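Local coordinates for hypothetical protein Atu0492 (Agrobacterium tumefaciens, PDB 2GMY) that is of unknown function but probably acts in antioxidant defence as an AhpD-like, all-helical protein of the carboxymuconolactone decarboxylase family, at residues H36-L40 and A126-I130; A49-D53 and S142-V146; M72-R76 and L89-D93; E83-L88 and A113-D117. All blocks are in the same frame, centred on the assembly; numbering follows the deposited sequence.

Interaction 1: H36-L40 and A126-I130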
loop_
_atom_site.group_PDB
_atom_site.type_symbol
_atom_site.label_atom_id
_atom_site.label_comp_id
_atom_site.label_asym_id
_atom_site.label_seq_id
_atom_site.Cartn_x
_atom_site.Cartn_y
_atom_site.Cartn_z
ATOM N N HIS A 36 -17.938 -21.376 -7.386
ATOM C CA HIS A 36 -18.569 -20.056 -7.518
ATOM C C HIS A 36 -17.934 -19.018 -6.598
ATOM O O HIS A 36 -17.643 -17.895 -7.009
ATOM C CB HIS A 36 -20.056 -20.133 -7.185
ATOM C CG HIS A 36 -20.844 -20.940 -8.161
ATOM N ND1 HIS A 36 -20.646 -20.853 -9.521
ATOM C CD2 HIS A 36 -21.850 -21.829 -7.978
ATOM C CE1 HIS A 36 -21.494 -21.662 -10.137
ATOM N NE2 HIS A 36 -22.233 -22.266 -9.223
ATOM N N LEU A 37 -17.737 -19.404 -5.348
ATOM C CA LEU A 37 -17.146 -18.525 -4.340
ATOM C C LEU A 37 -15.742 -18.083 -4.743
ATOM O O LEU A 37 -15.395 -16.899 -4.644
ATOM C CB LEU A 37 -17.109 -19.279 -3.009
ATOM C CG LEU A 37 -16.540 -18.532 -1.806
ATOM C CD1 LEU A 37 -17.140 -19.120 -0.547
ATOM C CD2 LEU A 37 -14.997 -18.565 -1.779
ATOM N N ILE A 38 -14.917 -19.043 -5.149
ATOM C CA ILE A 38 -13.549 -18.739 -5.582
ATOM C C ILE A 38 -13.563 -17.746 -6.749
ATOM O O ILE A 38 -12.822 -16.746 -6.739
ATOM C CB ILE A 38 -12.804 -20.033 -5.997
ATOM C CG1 ILE A 38 -12.473 -20.875 -4.771
ATOM C CG2 ILE A 38 -11.558 -19.690 -6.818
ATOM C CD1 ILE A 38 -12.173 -22.349 -5.120
ATOM N N LYS A 39 -14.400 -18.019 -7.749
ATOM C CA LYS A 39 -14.420 -17.187 -8.955
ATOM C C LYS A 39 -14.941 -15.790 -8.675
ATOM O O LYS A 39 -14.377 -14.800 -9.153
ATOM C CB LYS A 39 -15.250 -17.838 -10.057
ATOM C CG LYS A 39 -14.570 -19.052 -10.674
ATOM C CD LYS A 39 -15.519 -19.723 -11.654
ATOM C CE LYS A 39 -14.807 -20.792 -12.429
ATOM N NZ LYS A 39 -15.581 -21.094 -13.661
ATOM N N LEU A 40 -16.013 -15.702 -7.890
ATOM C CA LEU A 40 -16.627 -14.401 -7.621
ATOM C C LEU A 40 -15.704 -13.557 -6.755
ATOM O O LEU A 40 -15.429 -12.392 -7.073
ATOM C CB LEU A 40 -18.007 -14.570 -6.972
ATOM C CG LEU A 40 -18.747 -13.273 -6.611
ATOM C CD1 LEU A 40 -18.905 -12.343 -7.818
ATOM C CD2 LEU A 40 -20.091 -13.629 -6.022
ATOM N N ALA A 126 -7.880 -23.673 -8.944
ATOM C CA ALA A 126 -9.062 -22.876 -9.289
ATOM C C ALA A 126 -8.785 -21.367 -9.068
ATOM O O ALA A 126 -9.146 -20.533 -9.901
ATOM C CB ALA A 126 -10.264 -23.333 -8.476
ATOM N N ILE A 127 -8.119 -21.026 -7.964
ATOM C CA ILE A 127 -7.753 -19.624 -7.704
ATOM C C ILE A 127 -6.811 -19.134 -8.807
ATOM O O ILE A 127 -6.952 -18.017 -9.307
ATOM C CB ILE A 127 -7.098 -19.453 -6.316
ATOM C CG1 ILE A 127 -8.113 -19.763 -5.197
ATOM C CG2 ILE A 127 -6.565 -18.011 -6.121
ATOM C CD1 ILE A 127 -7.472 -20.044 -3.815
ATOM N N GLY A 128 -5.851 -19.972 -9.194
ATOM C CA GLY A 128 -4.940 -19.615 -10.292
ATOM C C GLY A 128 -5.705 -19.370 -11.589
ATOM O O GLY A 128 -5.450 -18.367 -12.289
ATOM N N ALA A 129 -6.641 -20.271 -11.907
ATOM C CA ALA A 129 -7.421 -20.172 -13.139
ATOM C C ALA A 129 -8.221 -18.866 -13.224
ATOM O O ALA A 129 -8.162 -18.167 -14.238
ATOM C CB ALA A 129 -8.330 -21.387 -13.306
ATOM N N ILE A 130 -8.937 -18.502 -12.162
ATOM C CA ILE A 130 -9.721 -17.267 -12.238
ATOM C C ILE A 130 -8.779 -16.070 -12.304
ATOM O O ILE A 130 -9.056 -15.095 -12.991
ATOM C CB ILE A 130 -10.775 -17.141 -11.099
ATOM C CG1 ILE A 130 -11.645 -15.888 -11.298
ATOM C CG2 ILE A 130 -10.123 -17.222 -9.732
ATOM C CD1 ILE A 130 -12.432 -15.868 -12.639
#
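Ile38 of helix 32-45 faces Ala126, Ile127 and Ile130 of helix 117-139 in a buried, apolar contact. CD1 of Ile38 reaches CB of Ala126 at 4.0 Å. CG2 of Ile38 lies against CG1 of Ile127 at 3.8 Å, and the two side chains cross at about a right angle. The same CG2 also approaches CG2 of Ile130. With chi1 (to CG1) at -72°, CG2 takes the place opposite the backbone N and faces the second helix.

A second kind of contact is side chain against backbone. CG1 of Ile130 packs on the carbonyl O of Lys39 at 3.6 Å. A chi1 of -175° swings it away from its own backbone N and onto that carbonyl. No hydrogen bond links the segments. Lys39 gives only its inner part to the contact, with CG 4.3 Å from CB of Ile130. Its amine leads away to a salt bridge with Glu22.

The helix axes pass 9.2 Å apart at -38°, running broadly the same way. This pair forms part of the core of the all-helical fold. Helix 83-96 packs on Leu37 and Ile127, helix 49-61 on Lys39 and Ile130 through His55, and helix 12-26 on Ala126 and Ala129.

Interaction 2: A49-D53 and S142-V146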
loop_
_atom_site.group_PDB
_atom_site.type_symbol
_atom_site.label_atom_id
_atom_site.label_comp_id
_atom_site.label_asym_id
_atom_site.label_seq_id
_atom_site.Cartn_x
_atom_site.Cartn_y
_atom_site.Cartn_z
ATOM N N ALA A 49 -14.909 -6.592 -13.780
ATOM C CA ALA A 49 -16.365 -6.492 -13.970
ATOM C C ALA A 49 -16.883 -7.590 -14.893
ATOM O O ALA A 49 -17.947 -8.173 -14.645
ATOM C CB ALA A 49 -16.745 -5.130 -14.514
ATOM N N PHE A 50 -16.129 -7.871 -15.955
ATOM C CA PHE A 50 -16.501 -8.918 -16.901
ATOM C C PHE A 50 -16.757 -10.233 -16.166
ATOM O O PHE A 50 -17.794 -10.873 -16.359
ATOM C CB PHE A 50 -15.417 -9.107 -17.966
ATOM C CG PHE A 50 -15.788 -10.088 -19.039
ATOM C CD1 PHE A 50 -16.606 -9.704 -20.099
ATOM C CD2 PHE A 50 -15.306 -11.394 -18.997
ATOM C CE1 PHE A 50 -16.945 -10.611 -21.104
ATOM C CE2 PHE A 50 -15.640 -12.310 -20.000
ATOM C CZ PHE A 50 -16.461 -11.909 -21.054
ATOM N N CYS A 51 -15.813 -10.628 -15.317
ATOM C CA CYS A 51 -15.954 -11.880 -14.591
ATOM C C CYS A 51 -16.955 -11.790 -13.450
ATOM O O CYS A 51 -17.686 -12.744 -13.220
ATOM C CB CYS A 51 -14.602 -12.413 -14.106
ATOM S SG CYS A 51 -13.497 -12.881 -15.496
ATOM N N VAL A 52 -17.002 -10.665 -12.730
ATOM C CA VAL A 52 -18.003 -10.529 -11.666
ATOM C C VAL A 52 -19.411 -10.698 -12.237
ATOM O O VAL A 52 -20.219 -11.437 -11.697
ATOM C CB VAL A 52 -17.880 -9.194 -10.893
ATOM C CG1 VAL A 52 -19.089 -8.980 -9.971
ATOM C CG2 VAL A 52 -16.576 -9.175 -10.080
ATOM N N ASP A 53 -19.680 -10.040 -13.355
ATOM C CA ASP A 53 -21.000 -10.142 -13.982
ATOM C C ASP A 53 -21.346 -11.600 -14.266
ATOM O O ASP A 53 -22.445 -12.060 -13.937
ATOM C CB ASP A 53 -21.061 -9.341 -15.276
ATOM C CG ASP A 53 -22.468 -9.302 -15.868
ATOM O OD1 ASP A 53 -23.368 -8.766 -15.189
ATOM O OD2 ASP A 53 -22.651 -9.789 -17.006
ATOM N N SER A 142 -12.423 -6.565 -21.797
ATOM C CA SER A 142 -13.636 -7.294 -22.180
ATOM C C SER A 142 -14.858 -6.614 -21.573
ATOM O O SER A 142 -14.824 -6.189 -20.424
ATOM C CB SER A 142 -13.552 -8.757 -21.739
ATOM O OG SER A 142 -12.393 -9.359 -22.281
ATOM N N GLN A 143 -15.930 -6.512 -22.364
ATOM C CA GLN A 143 -17.156 -5.805 -21.965
ATOM C C GLN A 143 -18.303 -6.786 -21.700
ATOM O O GLN A 143 -18.692 -7.536 -22.595
ATOM C CB GLN A 143 -17.572 -4.822 -23.077
ATOM C CG GLN A 143 -16.529 -3.752 -23.396
ATOM C CD GLN A 143 -16.317 -2.787 -22.240
ATOM O OE1 GLN A 143 -17.259 -2.144 -21.771
ATOM N NE2 GLN A 143 -15.075 -2.691 -21.767
ATOM N N HIS A 144 -18.833 -6.800 -20.473
ATOM C CA HIS A 144 -19.948 -7.704 -20.146
ATOM C C HIS A 144 -21.257 -7.172 -20.727
ATOM O O HIS A 144 -21.379 -5.964 -20.952
ATOM C CB HIS A 144 -20.067 -7.989 -18.627
ATOM C CG HIS A 144 -20.506 -6.817 -17.799
ATOM N ND1 HIS A 144 -21.825 -6.420 -17.703
ATOM C CD2 HIS A 144 -19.805 -5.986 -16.990
ATOM C CE1 HIS A 144 -21.915 -5.380 -16.889
ATOM N NE2 HIS A 144 -20.704 -5.102 -16.438
ATOM N N PRO A 145 -22.235 -8.074 -20.981
ATOM C CA PRO A 145 -23.545 -7.602 -21.444
ATOM C C PRO A 145 -24.293 -6.797 -20.377
ATOM O O PRO A 145 -24.107 -7.027 -19.180
ATOM C CB PRO A 145 -24.302 -8.892 -21.790
ATOM C CG PRO A 145 -23.626 -9.967 -21.047
ATOM C CD PRO A 145 -22.178 -9.542 -20.865
ATOM N N VAL A 146 -25.125 -5.856 -20.826
ATOM C CA VAL A 146 -25.858 -4.954 -19.938
ATOM C C VAL A 146 -27.370 -5.174 -20.066
ATOM O O VAL A 146 -27.944 -4.915 -21.127
ATOM C CB VAL A 146 -25.539 -3.469 -20.254
ATOM C CG1 VAL A 146 -26.257 -2.544 -19.285
ATOM C CG2 VAL A 146 -24.031 -3.209 -20.216
#
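Ala49 and Phe50, the middle of a Cys-X-X-Cys motif that ends at Cys51 and is probably redox-active as in AhpD, open helix 49-61; with Asp53 they meet Ser142 and His144 of the C-terminal tail. CB of Ser142 sits over one face of the Phe50 ring, in CH-pi contact 3.8 Å from its centroid. The Gln143-His144 peptide runs along the edge of that ring, with Gln143 C 3.7 Å from Phe50 CD1. A chi1 of -175° carries the ring away from its backbone N, out to the tail.

A second CH-pi contact has CB of Asp53 over a face of the His144 ring, 3.9 Å from its centroid. The Asp53 carboxylate is stacked on the imidazole, their planes 26° apart. Asp53 CG is 3.5 Å from His144 ND1. Ala49 CB packs near His144 CD2.

His144 ND1 donates instead to Pro145 O at 2.8 Å. That oxygen lies close to the imidazole plane, while ND1 stands above the carbonyl plane. NE2 bonds to Ser78 OG of the second subunit. Asp53 OD2 makes a salt bridge with Lys57. Both ring nitrogens thus have partners other than Asp53, which should fix the ring's rotation.

Interaction 3: M72-R76 and L89-D93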
loop_
_atom_site.group_PDB
_atom_site.type_symbol
_atom_site.label_atom_id
_atom_site.label_comp_id
_atom_site.label_asym_id
_atom_site.label_seq_id
_atom_site.Cartn_x
_atom_site.Cartn_y
_atom_site.Cartn_z
ATOM N N MET A 72 -20.136 -10.581 -0.855
ATOM C CA MET A 72 -18.844 -11.185 -1.077
ATOM C C MET A 72 -17.732 -10.164 -1.134
ATOM O O MET A 72 -16.595 -10.474 -0.898
ATOM C CB MET A 72 -18.799 -12.012 -2.332
ATOM C CG MET A 72 -17.524 -12.733 -2.355
ATOM S SD MET A 72 -17.799 -14.286 -1.554
ATOM C CE MET A 72 -17.987 -15.026 -3.114
ATOM N N SER A 73 -18.084 -8.947 -1.505
ATOM C CA SER A 73 -17.105 -7.893 -1.614
ATOM C C SER A 73 -16.613 -7.476 -0.234
ATOM O O SER A 73 -15.596 -6.851 -0.122
ATOM C CB SER A 73 -17.698 -6.691 -2.345
ATOM O OG SER A 73 -18.746 -6.133 -1.620
ATOM N N VAL A 74 -17.355 -7.854 0.802
ATOM C CA VAL A 74 -17.125 -7.392 2.174
ATOM C C VAL A 74 -17.306 -8.552 3.164
ATOM O O VAL A 74 -17.774 -8.386 4.287
ATOM C CB VAL A 74 -18.057 -6.178 2.527
ATOM C CG1 VAL A 74 -17.698 -4.952 1.684
ATOM C CG2 VAL A 74 -19.532 -6.536 2.337
ATOM N N TRP A 75 -16.873 -9.737 2.744
ATOM C CA TRP A 75 -17.212 -10.957 3.468
ATOM C C TRP A 75 -16.727 -11.017 4.898
ATOM O O TRP A 75 -17.345 -11.696 5.719
ATOM C CB TRP A 75 -16.691 -12.179 2.702
ATOM C CG TRP A 75 -15.205 -12.272 2.709
ATOM C CD1 TRP A 75 -14.338 -11.726 1.802
ATOM C CD2 TRP A 75 -14.409 -12.952 3.678
ATOM N NE1 TRP A 75 -13.030 -12.043 2.148
ATOM C CE2 TRP A 75 -13.048 -12.787 3.298
ATOM C CE3 TRP A 75 -14.707 -13.690 4.832
ATOM C CZ2 TRP A 75 -11.998 -13.327 4.032
ATOM C CZ3 TRP A 75 -13.662 -14.227 5.562
ATOM C CH2 TRP A 75 -12.323 -14.052 5.161
ATOM N N ARG A 76 -15.604 -10.351 5.204
ATOM C CA ARG A 76 -15.008 -10.524 6.525
ATOM C C ARG A 76 -15.969 -10.093 7.618
ATOM O O ARG A 76 -15.972 -10.674 8.691
ATOM C CB ARG A 76 -13.694 -9.759 6.666
ATOM C CG ARG A 76 -12.577 -10.349 5.869
ATOM C CD ARG A 76 -11.209 -9.949 6.423
ATOM N NE ARG A 76 -10.161 -10.538 5.594
ATOM C CZ ARG A 76 -9.519 -11.669 5.872
ATOM N NH1 ARG A 76 -9.777 -12.351 6.985
ATOM N NH2 ARG A 76 -8.594 -12.102 5.030
ATOM N N LEU A 89 -12.570 -18.323 1.800
ATOM C CA LEU A 89 -12.440 -16.895 1.440
ATOM C C LEU A 89 -11.093 -16.312 1.885
ATOM O O LEU A 89 -10.442 -15.576 1.135
ATOM C CB LEU A 89 -13.599 -16.091 2.032
ATOM C CG LEU A 89 -14.922 -16.272 1.288
ATOM C CD1 LEU A 89 -16.114 -15.945 2.178
ATOM C CD2 LEU A 89 -14.947 -15.444 -0.006
ATOM N N GLY A 90 -10.660 -16.656 3.098
ATOM C CA GLY A 90 -9.346 -16.197 3.589
ATOM C C GLY A 90 -8.213 -16.612 2.662
ATOM O O GLY A 90 -7.260 -15.840 2.415
ATOM N N TRP A 91 -8.322 -17.828 2.122
ATOM C CA TRP A 91 -7.298 -18.358 1.230
ATOM C C TRP A 91 -7.410 -17.735 -0.155
ATOM O O TRP A 91 -6.390 -17.383 -0.775
ATOM C CB TRP A 91 -7.427 -19.869 1.140
ATOM C CG TRP A 91 -6.303 -20.570 0.447
ATOM C CD1 TRP A 91 -6.393 -21.335 -0.690
ATOM C CD2 TRP A 91 -4.922 -20.619 0.846
ATOM N NE1 TRP A 91 -5.167 -21.857 -1.016
ATOM C CE2 TRP A 91 -4.244 -21.434 -0.097
ATOM C CE3 TRP A 91 -4.196 -20.062 1.902
ATOM C CZ2 TRP A 91 -2.867 -21.695 -0.014
ATOM C CZ3 TRP A 91 -2.818 -20.332 1.989
ATOM C CH2 TRP A 91 -2.181 -21.146 1.035
ATOM N N VAL A 92 -8.637 -17.599 -0.653
ATOM C CA VAL A 92 -8.818 -16.885 -1.920
ATOM C C VAL A 92 -8.175 -15.496 -1.856
ATOM O O VAL A 92 -7.436 -15.100 -2.765
ATOM C CB VAL A 92 -10.300 -16.794 -2.316
ATOM C CG1 VAL A 92 -10.490 -15.888 -3.535
ATOM C CG2 VAL A 92 -10.844 -18.183 -2.596
ATOM N N ASP A 93 -8.450 -14.766 -0.779
ATOM C CA ASP A 93 -7.867 -13.438 -0.603
ATOM C C ASP A 93 -6.330 -13.490 -0.550
ATOM O O ASP A 93 -5.655 -12.751 -1.287
ATOM C CB ASP A 93 -8.418 -12.805 0.673
ATOM C CG ASP A 93 -9.862 -12.353 0.523
ATOM O OD1 ASP A 93 -10.531 -12.762 -0.449
ATOM O OD2 ASP A 93 -10.322 -11.580 1.391
HETATM O O HOH W 1 -6.704 -13.797 4.079
HETATM O O HOH W 2 -8.940 -10.307 3.065
#
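The indole of Trp75 lies between Leu89 and Arg76. On one face, CB of Leu89 stands over the six-membered ring, 3.5 Å from its centroid and 10° off the normal, a CH-pi contact. The opposite face carries CG of Arg76. Further along, the guanidinium of the same arginine places one of its own faces over Trp75 CZ2. At the indole edge, in the ring plane, lie Asp93 OD2 and the carbonyl O of Met72. The contact joins helix 83-96 of the AhpD-like helical fold to the loop after helix 66-70, which includes a 3-10 segment at Trp75 and Arg76.

Trp75 NE1 donates to Asp93 OD2 at 2.8 Å, with an N-H...O angle of 154°. The bond comes from the syn side of the carboxylate, out of its plane by 34°. The other oxygen, OD1, makes a salt bridge with Arg41 of helix 32-45. This salt bridge and the donors on OD2 would be expected to favour the ionised form of Asp93.

The bent chain of Met72 brings SD to within 3.4 Å of Leu89 CD2. The two methyls of Leu89 split: CD2 meets this sulfur and CD1 the indole near Trp75 CE3. Tyr81 also packs against Met72, Trp75 and Leu89.

Arg76 is the exposed part. Its NH2 is 4.1 Å from Asp93 OD2, but no N-H points at that oxygen. Two waters lie at the guanidinium edge instead. Water 1 accepts a weak bond from Arg76 NH2 and donates to Gly90 O. Water 2 takes a bond from Arg76 NH2 at 2.7 Å and donates to Asp93 OD2 at 2.5 Å.

Interaction 4: E83-L88 and A113-D117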
loop_
_atom_site.group_PDB
_atom_site.type_symbol
_atom_site.label_atom_id
_atom_site.label_comp_id
_atom_site.label_asym_id
_atom_site.label_seq_id
_atom_site.Cartn_x
_atom_site.Cartn_y
_atom_site.Cartn_z
ATOM N N GLU A 83 -18.361 -21.196 8.526
ATOM C CA GLU A 83 -16.950 -21.195 8.910
ATOM C C GLU A 83 -16.077 -21.789 7.797
ATOM O O GLU A 83 -14.987 -21.294 7.527
ATOM C CB GLU A 83 -16.717 -21.911 10.245
ATOM C CG GLU A 83 -17.287 -21.123 11.438
ATOM C CD GLU A 83 -16.803 -19.664 11.490
ATOM O OE1 GLU A 83 -15.570 -19.436 11.476
ATOM O OE2 GLU A 83 -17.655 -18.738 11.553
ATOM N N GLN A 84 -16.586 -22.819 7.134
ATOM C CA GLN A 84 -15.875 -23.411 6.006
ATOM C C GLN A 84 -15.707 -22.400 4.868
ATOM O O GLN A 84 -14.615 -22.265 4.317
ATOM C CB GLN A 84 -16.619 -24.630 5.484
ATOM C CG GLN A 84 -15.893 -25.326 4.353
ATOM C CD GLN A 84 -16.568 -26.621 3.948
ATOM O OE1 GLN A 84 -17.797 -26.720 3.945
ATOM N NE2 GLN A 84 -15.760 -27.615 3.561
ATOM N N GLU A 85 -16.790 -21.704 4.518
ATOM C CA GLU A 85 -16.710 -20.648 3.484
ATOM C C GLU A 85 -15.717 -19.555 3.884
ATOM O O GLU A 85 -14.938 -19.070 3.040
ATOM C CB GLU A 85 -18.082 -20.028 3.214
ATOM C CG GLU A 85 -19.003 -20.986 2.492
ATOM C CD GLU A 85 -20.428 -20.471 2.348
ATOM O OE1 GLU A 85 -20.921 -19.770 3.258
ATOM O OE2 GLU A 85 -21.056 -20.785 1.317
ATOM N N ARG A 86 -15.739 -19.157 5.157
ATOM C CA ARG A 86 -14.769 -18.168 5.634
ATOM C C ARG A 86 -13.329 -18.628 5.498
ATOM O O ARG A 86 -12.444 -17.834 5.168
ATOM C CB ARG A 86 -15.034 -17.749 7.082
ATOM C CG ARG A 86 -16.336 -17.021 7.237
ATOM C CD ARG A 86 -16.550 -16.589 8.686
ATOM N NE ARG A 86 -15.666 -15.480 9.058
ATOM C CZ ARG A 86 -15.870 -14.206 8.717
ATOM N NH1 ARG A 86 -16.938 -13.853 8.003
ATOM N NH2 ARG A 86 -14.991 -13.281 9.088
ATOM N N ALA A 87 -13.096 -19.914 5.754
ATOM C CA ALA A 87 -11.762 -20.479 5.631
ATOM C C ALA A 87 -11.320 -20.387 4.175
ATOM O O ALA A 87 -10.202 -19.983 3.866
ATOM C CB ALA A 87 -11.777 -21.915 6.092
ATOM N N LEU A 88 -12.220 -20.744 3.271
ATOM C CA LEU A 88 -11.924 -20.683 1.848
ATOM C C LEU A 88 -11.686 -19.236 1.395
ATOM O O LEU A 88 -10.706 -18.956 0.720
ATOM C CB LEU A 88 -13.068 -21.323 1.054
ATOM C CG LEU A 88 -12.945 -21.365 -0.470
ATOM C CD1 LEU A 88 -11.604 -21.942 -0.926
ATOM C CD2 LEU A 88 -14.120 -22.151 -1.067
ATOM N N ALA A 113 -8.070 -26.792 8.220
ATOM C CA ALA A 113 -9.081 -27.252 9.164
ATOM C C ALA A 113 -10.287 -27.878 8.441
ATOM O O ALA A 113 -10.875 -28.856 8.914
ATOM C CB ALA A 113 -9.506 -26.113 10.064
ATOM N N HIS A 114 -10.595 -27.367 7.249
ATOM C CA HIS A 114 -11.858 -27.674 6.561
ATOM C C HIS A 114 -11.728 -28.461 5.269
ATOM O O HIS A 114 -12.737 -28.879 4.705
ATOM C CB HIS A 114 -12.592 -26.375 6.251
ATOM C CG HIS A 114 -13.051 -25.654 7.471
ATOM N ND1 HIS A 114 -14.240 -25.950 8.097
ATOM C CD2 HIS A 114 -12.469 -24.674 8.201
ATOM C CE1 HIS A 114 -14.377 -25.173 9.156
ATOM N NE2 HIS A 114 -13.317 -24.390 9.243
ATOM N N PHE A 115 -10.500 -28.612 4.771
ATOM C CA PHE A 115 -10.283 -29.243 3.473
ATOM C C PHE A 115 -9.109 -30.203 3.512
ATOM O O PHE A 115 -8.105 -29.947 4.179
ATOM C CB PHE A 115 -10.026 -28.171 2.392
ATOM C CG PHE A 115 -11.217 -27.287 2.119
ATOM C CD1 PHE A 115 -12.249 -27.724 1.296
ATOM C CD2 PHE A 115 -11.316 -26.030 2.718
ATOM C CE1 PHE A 115 -13.347 -26.908 1.045
ATOM C CE2 PHE A 115 -12.417 -25.205 2.474
ATOM C CZ PHE A 115 -13.427 -25.644 1.646
ATOM N N SER A 116 -9.234 -31.303 2.770
ATOM C CA SER A 116 -8.117 -32.228 2.574
ATOM C C SER A 116 -7.028 -31.620 1.687
ATOM O O SER A 116 -7.265 -30.627 0.983
ATOM C CB SER A 116 -8.616 -33.514 1.911
ATOM O OG SER A 116 -8.945 -33.277 0.545
ATOM N N ASP A 117 -5.839 -32.225 1.688
ATOM C CA ASP A 117 -4.767 -31.746 0.814
ATOM C C ASP A 117 -5.202 -31.806 -0.652
ATOM O O ASP A 117 -4.899 -30.900 -1.422
ATOM C CB ASP A 117 -3.474 -32.552 0.995
ATOM C CG ASP A 117 -2.643 -32.094 2.188
ATOM O OD1 ASP A 117 -3.074 -31.181 2.925
ATOM O OD2 ASP A 117 -1.531 -32.650 2.368
#
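Gln84 and Ala87 press on the ring of His114, and this is the tight part of the contact. CA of Gln84 stands over one face of the imidazole, 3.8 Å from its centroid and 17° off the normal, a CH-pi contact. The carbonyl O of Glu83 lies over the same face, nearer the rim. CB of Ala87 comes obliquely to the ring and touches His114 CD2 at 3.5 Å.

Phe115 also touches Gln84 and Leu88. Its CZ meets Gln84 CG at 3.7 Å, and Leu88 CB lies 4.2 Å from Phe115 CE2. A chi1 of -177° turns the Gln84 chain away from its backbone N toward the phenyl ring, and NE2 of Gln84 ends 3.6 Å from Phe115 CE1. The two side chains cross at about a right angle, with amide and ring planes 31° apart.

The contact joins the first turns of helix 83-96 to the end of helix 105-114 and the turn before helix 117-139. Ser116 is the N-cap of helix 117-139. The Phe115 ring is buried, meeting Phe34 edge-to-face and packing on Ile120 and Ile123.

The outer side is looser. Gln84 NE2 makes only a weak hydrogen bond to His114 O, 3.5 Å long. Glu83 is exposed, and its bent chain carries the carboxylate away from His114. Of its side chain, CB is the atom near the imidazole, 4.2 Å from His114 CE1.

Overall arrangement
After helices 7-10 and 12-26, helix 32-45 brings the first contact. Interaction 1 pairs it with helix 117-139. Helix 49-61 follows, and interaction 2 ties its start to the C-terminal tail. The two cross along the chain, their residues touch, and both loops enclose interactions 3 and 4. Interaction 3 folds the 72-76 turn onto helix 83-96. Interaction 4 joins the start of that helix to the end of helix 105-114. These two also cross, and Arg86 probably bonds to the carbonyls of Trp75 and Arg76. Interactions 2 and 4 lie on opposite sides of the chain centre, 29 Å apart between centres. Interactions 2 and 3 both touch the second subunit.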